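Local coordinates for protein putative drug/sodium antiporter (Escherichia coli, PDB 4Z3N) that probably works as a MATE-family antiporter that moves xenobiotic compounds across the cell membrane, and has been linked to transport of the genotoxin colibactin, at residues A[328-333]-A[393-398]; A[402-407]-A[461-466]. One frame throughout, in Å; residues are numbered along the deposited sequence.

Contact 1 of 2, residues A[328-333]-A[393-398]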
loop_
_atom_site.group_PDB
_atom_site.type_symbol
_atom_site.label_atom_id
_atom_site.label_comp_id
_atom_site.label_asym_id
_atom_site.label_seq_id
_atom_site.Cartn_x
_atom_site.Cartn_y
_atom_site.Cartn_z
ATOM N N ARG A 328 -1.890 -23.421 11.856
ATOM C CA ARG A 328 -2.671 -23.024 10.713
ATOM C C ARG A 328 -2.241 -21.630 10.224
ATOM O O ARG A 328 -2.269 -21.365 9.018
ATOM C CB ARG A 328 -4.157 -23.063 11.064
ATOM C CG ARG A 328 -5.072 -22.784 9.882
ATOM C CD ARG A 328 -6.509 -23.230 10.115
ATOM N NE ARG A 328 -7.382 -22.809 9.017
ATOM C CZ ARG A 328 -7.549 -23.492 7.890
ATOM N NH1 ARG A 328 -6.893 -24.627 7.708
ATOM N NH2 ARG A 328 -8.361 -23.036 6.948
ATOM N N THR A 329 -1.833 -20.756 11.151
ATOM C CA THR A 329 -1.390 -19.413 10.771
ATOM C C THR A 329 -0.073 -19.539 9.999
ATOM O O THR A 329 0.154 -18.821 9.023
ATOM C CB THR A 329 -1.214 -18.434 11.997
ATOM O OG1 THR A 329 -0.087 -18.815 12.798
ATOM C CG2 THR A 329 -2.459 -18.394 12.866
ATOM N N LEU A 330 0.772 -20.474 10.420
ATOM C CA LEU A 330 2.014 -20.763 9.719
ATOM C C LEU A 330 1.749 -21.363 8.337
ATOM O O LEU A 330 2.411 -20.993 7.359
ATOM C CB LEU A 330 2.888 -21.714 10.539
ATOM C CG LEU A 330 3.663 -21.130 11.706
ATOM C CD1 LEU A 330 4.693 -22.149 12.225
ATOM C CD2 LEU A 330 4.345 -19.819 11.300
ATOM N N ASN A 331 0.802 -22.299 8.259
ATOM C CA ASN A 331 0.389 -22.856 6.974
ATOM C C ASN A 331 -0.234 -21.806 6.090
ATOM O O ASN A 331 -0.098 -21.862 4.873
ATOM C CB ASN A 331 -0.626 -23.994 7.138
ATOM C CG ASN A 331 -0.079 -25.170 7.901
ATOM O OD1 ASN A 331 1.058 -25.597 7.698
ATOM N ND2 ASN A 331 -0.900 -25.706 8.791
ATOM N N ALA A 332 -0.947 -20.871 6.714
ATOM C CA ALA A 332 -1.599 -19.784 5.999
ATOM C C ALA A 332 -0.556 -18.885 5.333
ATOM O O ALA A 332 -0.700 -18.534 4.146
ATOM C CB ALA A 332 -2.484 -18.981 6.928
ATOM N N TYR A 333 0.496 -18.538 6.075
ATOM C CA TYR A 333 1.589 -17.755 5.503
ATOM C C TYR A 333 2.228 -18.422 4.272
ATOM O O TYR A 333 2.356 -17.792 3.221
ATOM C CB TYR A 333 2.655 -17.497 6.545
ATOM C CG TYR A 333 3.950 -17.030 5.940
ATOM C CD1 TYR A 333 4.144 -15.696 5.607
ATOM C CD2 TYR A 333 4.978 -17.929 5.690
ATOM C CE1 TYR A 333 5.316 -15.282 5.032
ATOM C CE2 TYR A 333 6.154 -17.519 5.124
ATOM C CZ TYR A 333 6.319 -16.196 4.793
ATOM O OH TYR A 333 7.504 -15.804 4.228
ATOM N N SER A 393 5.843 -9.781 6.896
ATOM C CA SER A 393 5.472 -8.537 7.596
ATOM C C SER A 393 3.988 -8.462 7.958
ATOM O O SER A 393 3.614 -7.989 9.025
ATOM C CB SER A 393 5.829 -7.312 6.758
ATOM O OG SER A 393 7.208 -7.041 6.869
ATOM N N GLU A 394 3.151 -8.907 7.032
ATOM C CA GLU A 394 1.722 -8.956 7.242
ATOM C C GLU A 394 1.392 -9.882 8.433
ATOM O O GLU A 394 0.530 -9.550 9.250
ATOM C CB GLU A 394 1.026 -9.434 5.962
ATOM C CG GLU A 394 -0.419 -8.969 5.803
ATOM C CD GLU A 394 -0.516 -7.470 5.549
ATOM O OE1 GLU A 394 0.546 -6.807 5.596
ATOM O OE2 GLU A 394 -1.637 -6.951 5.296
ATOM N N TYR A 395 2.089 -11.022 8.515
ATOM C CA TYR A 395 1.897 -12.010 9.572
ATOM C C TYR A 395 2.148 -11.432 10.981
ATOM O O TYR A 395 1.365 -11.644 11.918
ATOM C CB TYR A 395 2.811 -13.228 9.321
ATOM C CG TYR A 395 2.695 -14.335 10.365
ATOM C CD1 TYR A 395 3.441 -14.287 11.534
ATOM C CD2 TYR A 395 1.842 -15.414 10.182
ATOM C CE1 TYR A 395 3.354 -15.266 12.484
ATOM C CE2 TYR A 395 1.744 -16.409 11.139
ATOM C CZ TYR A 395 2.505 -16.328 12.296
ATOM O OH TYR A 395 2.441 -17.313 13.276
ATOM N N TYR A 396 3.240 -10.705 11.136
ATOM C CA TYR A 396 3.523 -10.084 12.414
ATOM C C TYR A 396 2.534 -8.966 12.756
ATOM O O TYR A 396 2.194 -8.755 13.918
ATOM C CB TYR A 396 4.956 -9.568 12.428
ATOM C CG TYR A 396 5.936 -10.705 12.538
ATOM C CD1 TYR A 396 6.003 -11.476 13.693
ATOM C CD2 TYR A 396 6.768 -11.035 11.480
ATOM C CE1 TYR A 396 6.890 -12.538 13.796
ATOM C CE2 TYR A 396 7.654 -12.087 11.569
ATOM C CZ TYR A 396 7.720 -12.834 12.723
ATOM O OH TYR A 396 8.620 -13.873 12.791
ATOM N N GLN A 397 2.054 -8.267 11.747
ATOM C CA GLN A 397 1.038 -7.257 11.961
ATOM C C GLN A 397 -0.249 -7.916 12.429
ATOM O O GLN A 397 -0.923 -7.429 13.336
ATOM C CB GLN A 397 0.805 -6.461 10.679
ATOM C CG GLN A 397 1.988 -5.612 10.272
ATOM C CD GLN A 397 2.089 -4.358 11.099
ATOM O OE1 GLN A 397 2.273 -4.411 12.330
ATOM N NE2 GLN A 397 1.947 -3.206 10.435
ATOM N N ALA A 398 -0.571 -9.048 11.819
ATOM C CA ALA A 398 -1.771 -9.782 12.177
ATOM C C ALA A 398 -1.720 -10.272 13.627
ATOM O O ALA A 398 -2.749 -10.273 14.308
ATOM C CB ALA A 398 -1.987 -10.951 11.214
#
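Tyr395 reaches across to Thr329 and Leu330 with its phenol end, and the polar part of the meeting is one hydrogen bond: Tyr395 OH donates to Thr329 OG1 at 3.0 Å. OG1 lies at the edge of the phenol ring, near its plane, and the two side chains cross at about a right angle. Leu330 CD2 packs obliquely by the same hydroxyl, 3.7 Å from Tyr395 OH, while further down the ring Tyr333 CB stands 4.3 Å from Tyr395 CD2. Tyr395 extends this far because its CG is anti to the backbone N (chi1 -180°), which carries the ring over the gap between helices 326-358 and 382-399. Their short segments run roughly antiparallel, their directions 150° apart, with axes 11.0 Å from each other. In the second shell, Thr329 OG1 is also hydrogen-bonded to Val326 O, and Val317 and Leu454 pack on Tyr395. All four touching residues are buried. Between the segments, then, one hydrogen bond, relayed by Thr329 OG1 to a backbone carbonyl, sits in otherwise apolar packing; Tyr333 OH to Ile388 O is a second polar tie between the same two helices of the second MatE region.

Contact 2 of 2, residues A[402-407]-A[461-466]. With CAC (cacodylate ion), chain I.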
loop_
_atom_site.group_PDB
_atom_site.type_symbol
_atom_site.label_atom_id
_atom_site.label_comp_id
_atom_site.label_asym_id
_atom_site.label_seq_id
_atom_site.Cartn_x
_atom_site.Cartn_y
_atom_site.Cartn_z
ATOM N N PRO A 402 4.558 -5.811 15.563
ATOM C CA PRO A 402 5.081 -4.932 14.499
ATOM C C PRO A 402 6.607 -4.752 14.448
ATOM O O PRO A 402 7.122 -4.280 13.431
ATOM C CB PRO A 402 4.408 -3.581 14.801
ATOM C CG PRO A 402 3.818 -3.715 16.219
ATOM C CD PRO A 402 3.458 -5.164 16.305
ATOM N N TRP A 403 7.307 -5.104 15.516
ATOM C CA TRP A 403 8.753 -4.976 15.552
ATOM C C TRP A 403 9.380 -5.801 14.435
ATOM O O TRP A 403 10.335 -5.348 13.784
ATOM C CB TRP A 403 9.311 -5.404 16.916
ATOM C CG TRP A 403 10.760 -5.670 16.894
ATOM C CD1 TRP A 403 11.367 -6.821 16.504
ATOM C CD2 TRP A 403 11.811 -4.761 17.240
ATOM N NE1 TRP A 403 12.729 -6.697 16.589
ATOM C CE2 TRP A 403 13.031 -5.441 17.043
ATOM C CE3 TRP A 403 11.844 -3.436 17.698
ATOM C CZ2 TRP A 403 14.265 -4.855 17.298
ATOM C CZ3 TRP A 403 13.082 -2.851 17.950
ATOM C CH2 TRP A 403 14.273 -3.565 17.751
ATOM N N TYR A 404 8.854 -7.007 14.206
ATOM C CA TYR A 404 9.427 -7.881 13.192
ATOM C C TYR A 404 8.924 -7.536 11.799
ATOM O O TYR A 404 9.558 -7.844 10.800
ATOM C CB TYR A 404 9.160 -9.336 13.566
ATOM C CG TYR A 404 9.813 -9.641 14.881
ATOM C CD1 TYR A 404 9.111 -9.479 16.084
ATOM C CD2 TYR A 404 11.151 -10.019 14.938
ATOM C CE1 TYR A 404 9.719 -9.726 17.309
ATOM C CE2 TYR A 404 11.773 -10.262 16.156
ATOM C CZ TYR A 404 11.049 -10.118 17.337
ATOM O OH TYR A 404 11.659 -10.357 18.544
ATOM N N SER A 405 7.796 -6.856 11.748
ATOM C CA SER A 405 7.328 -6.259 10.521
ATOM C C SER A 405 8.327 -5.226 10.059
ATOM O O SER A 405 8.740 -5.234 8.904
ATOM C CB SER A 405 5.956 -5.608 10.718
ATOM O OG SER A 405 4.980 -6.581 10.981
ATOM N N VAL A 406 8.711 -4.337 10.968
ATOM C CA VAL A 406 9.645 -3.266 10.635
ATOM C C VAL A 406 11.052 -3.808 10.389
ATOM O O VAL A 406 11.732 -3.378 9.468
ATOM C CB VAL A 406 9.673 -2.199 11.738
ATOM C CG1 VAL A 406 10.731 -1.125 11.441
ATOM C CG2 VAL A 406 8.287 -1.587 11.890
ATOM N N LEU A 407 11.461 -4.782 11.192
ATOM C CA LEU A 407 12.733 -5.466 10.988
ATOM C C LEU A 407 12.899 -6.010 9.565
ATOM O O LEU A 407 13.972 -5.904 8.977
ATOM C CB LEU A 407 12.887 -6.606 11.990
ATOM C CG LEU A 407 14.134 -7.458 11.742
ATOM C CD1 LEU A 407 15.431 -6.605 11.776
ATOM C CD2 LEU A 407 14.197 -8.663 12.712
ATOM N N LEU A 461 4.801 -19.847 20.205
ATOM C CA LEU A 461 3.782 -20.536 21.011
ATOM C C LEU A 461 3.498 -19.841 22.357
ATOM O O LEU A 461 2.350 -19.690 22.750
ATOM C CB LEU A 461 4.192 -21.986 21.258
ATOM C CG LEU A 461 4.151 -22.901 20.034
ATOM C CD1 LEU A 461 4.339 -24.322 20.504
ATOM C CD2 LEU A 461 2.848 -22.768 19.253
ATOM N N ARG A 462 4.532 -19.399 23.061
ATOM C CA ARG A 462 4.280 -18.557 24.222
ATOM C C ARG A 462 3.455 -17.299 23.891
ATOM O O ARG A 462 2.568 -16.930 24.663
ATOM C CB ARG A 462 5.579 -18.130 24.889
ATOM C CG ARG A 462 5.332 -17.681 26.302
ATOM C CD ARG A 462 6.153 -16.501 26.707
ATOM N NE ARG A 462 7.502 -16.522 26.164
ATOM C CZ ARG A 462 8.133 -15.421 25.771
ATOM N NH1 ARG A 462 7.511 -14.256 25.868
ATOM N NH2 ARG A 462 9.365 -15.482 25.276
ATOM N N TRP A 463 3.752 -16.644 22.765
ATOM C CA TRP A 463 3.041 -15.414 22.378
ATOM C C TRP A 463 1.529 -15.618 22.252
ATOM O O TRP A 463 0.737 -14.764 22.661
ATOM C CB TRP A 463 3.577 -14.871 21.050
ATOM C CG TRP A 463 4.825 -14.078 21.139
ATOM C CD1 TRP A 463 5.455 -13.666 22.270
ATOM C CD2 TRP A 463 5.605 -13.601 20.046
ATOM N NE1 TRP A 463 6.584 -12.959 21.953
ATOM C CE2 TRP A 463 6.698 -12.899 20.589
ATOM C CE3 TRP A 463 5.483 -13.686 18.660
ATOM C CZ2 TRP A 463 7.671 -12.284 19.786
ATOM C CZ3 TRP A 463 6.447 -13.072 17.865
ATOM C CH2 TRP A 463 7.524 -12.384 18.431
ATOM N N ASN A 464 1.151 -16.756 21.674
ATOM C CA ASN A 464 -0.244 -17.162 21.555
ATOM C C ASN A 464 -0.913 -17.556 22.894
ATOM O O ASN A 464 -2.104 -17.300 23.101
ATOM C CB ASN A 464 -0.351 -18.311 20.568
ATOM C CG ASN A 464 -1.753 -18.480 20.039
ATOM O OD1 ASN A 464 -2.420 -19.472 20.330
ATOM N ND2 ASN A 464 -2.228 -17.488 19.288
ATOM N N GLN A 465 -0.146 -18.159 23.799
ATOM C CA GLN A 465 -0.619 -18.391 25.156
ATOM C C GLN A 465 -1.000 -17.069 25.843
ATOM O O GLN A 465 -2.082 -16.957 26.435
ATOM C CB GLN A 465 0.443 -19.139 25.970
ATOM C CG GLN A 465 0.155 -20.625 26.160
ATOM C CD GLN A 465 1.316 -21.371 26.814
ATOM O OE1 GLN A 465 2.249 -20.748 27.337
ATOM N NE2 GLN A 465 1.271 -22.712 26.776
ATOM N N GLU A 466 -0.115 -16.074 25.760
ATOM C CA GLU A 466 -0.362 -14.756 26.352
ATOM C C GLU A 466 -1.547 -14.036 25.700
ATOM O O GLU A 466 -2.299 -13.335 26.371
ATOM C CB GLU A 466 0.893 -13.883 26.249
ATOM C CG GLU A 466 2.129 -14.522 26.839
ATOM C CD GLU A 466 3.423 -13.837 26.431
ATOM O OE1 GLU A 466 3.462 -13.159 25.373
ATOM O OE2 GLU A 466 4.418 -13.991 27.168
HETATM AS AS CAC I . 9.127 -11.410 24.650
HETATM O O1 CAC I . 9.710 -12.947 24.527
HETATM O O2 CAC I . 9.012 -10.737 23.026
HETATM C C1 CAC I . 7.380 -11.373 25.486
HETATM C C2 CAC I . 10.340 -10.332 25.691
#
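At the surface, an aromatic pair, Tyr404 from the start of helix 402-413 and Trp463 from the C-terminal helix 458-467, borders a site occupied by a cacodylate ion, probably from the crystallisation liquor. Across the pair, Tyr404 CE1 approaches Trp463 CH2 at 3.6 Å. That carbon comes to the indole at its edge, near the indole plane, whereas CH2 lies oblique to the phenol ring. With ring planes inclined at 49° and the Tyr404 ring centroid 5.9 Å from that of the Trp463 six-membered ring, the pair meets obliquely. The indole CG is anti to the carbonyl carbon (chi1 -81°), and the ring projects toward Tyr404 with its benzo end foremost, while its N-H edge serves the anion. Cacodylate O1 is the main anchor, taking bonds from Arg462 NH2 at 2.7 Å and from Arg462 NH1 at 2.9 Å, and it lies at the guanidinium edge, near that group's plane. Trp463 NE1 adds a weak bond to O2 of the cacodylate, 3.5 Å long and within the indole plane. Arg462 NH1 is also salt-bridged to Glu466 OE2 at 3.4 Å, one helical turn on and in the guanidinium plane, the hydrogen bond within it long and weak though nearly straight (N-H...O 176°). Around the rings, Lys401 forms a cation-pi contact with Trp463, Tyr396 meets Tyr404, and Trp403 CD1 covers one face of Tyr404. Between the two segments, then, the junction is wholly apolar; the polar edge of Trp463 and the forked grip of Arg462 hold the anion from one helix.

Overall arrangement
From the N terminus of this region, helix 326-358 leaves contact 1 at residue 333, and the chain returns to it at 393 through a mostly helical loop of 59 residues. Contact 2 opens only afterwards, at 402, and closes at 461 after another mainly helical excursion, so the two loops are in series, neither nested nor crossed. Helices 382-399 and 402-413 are consecutive and join the contacts, whose centres lie 10 Å apart: Ser405 OG probably hydrogen-bonds Ser393 O at 2.8 Å, and Gln397 packs on Pro402. Contact 1 ties helix 326-358 to helix 382-399 through buried side chains well away from the chain's centre, while contact 2 joins C-terminal helix 458-467 to helix 402-413 at the surface; Leu461 and Asn464 also touch Val326.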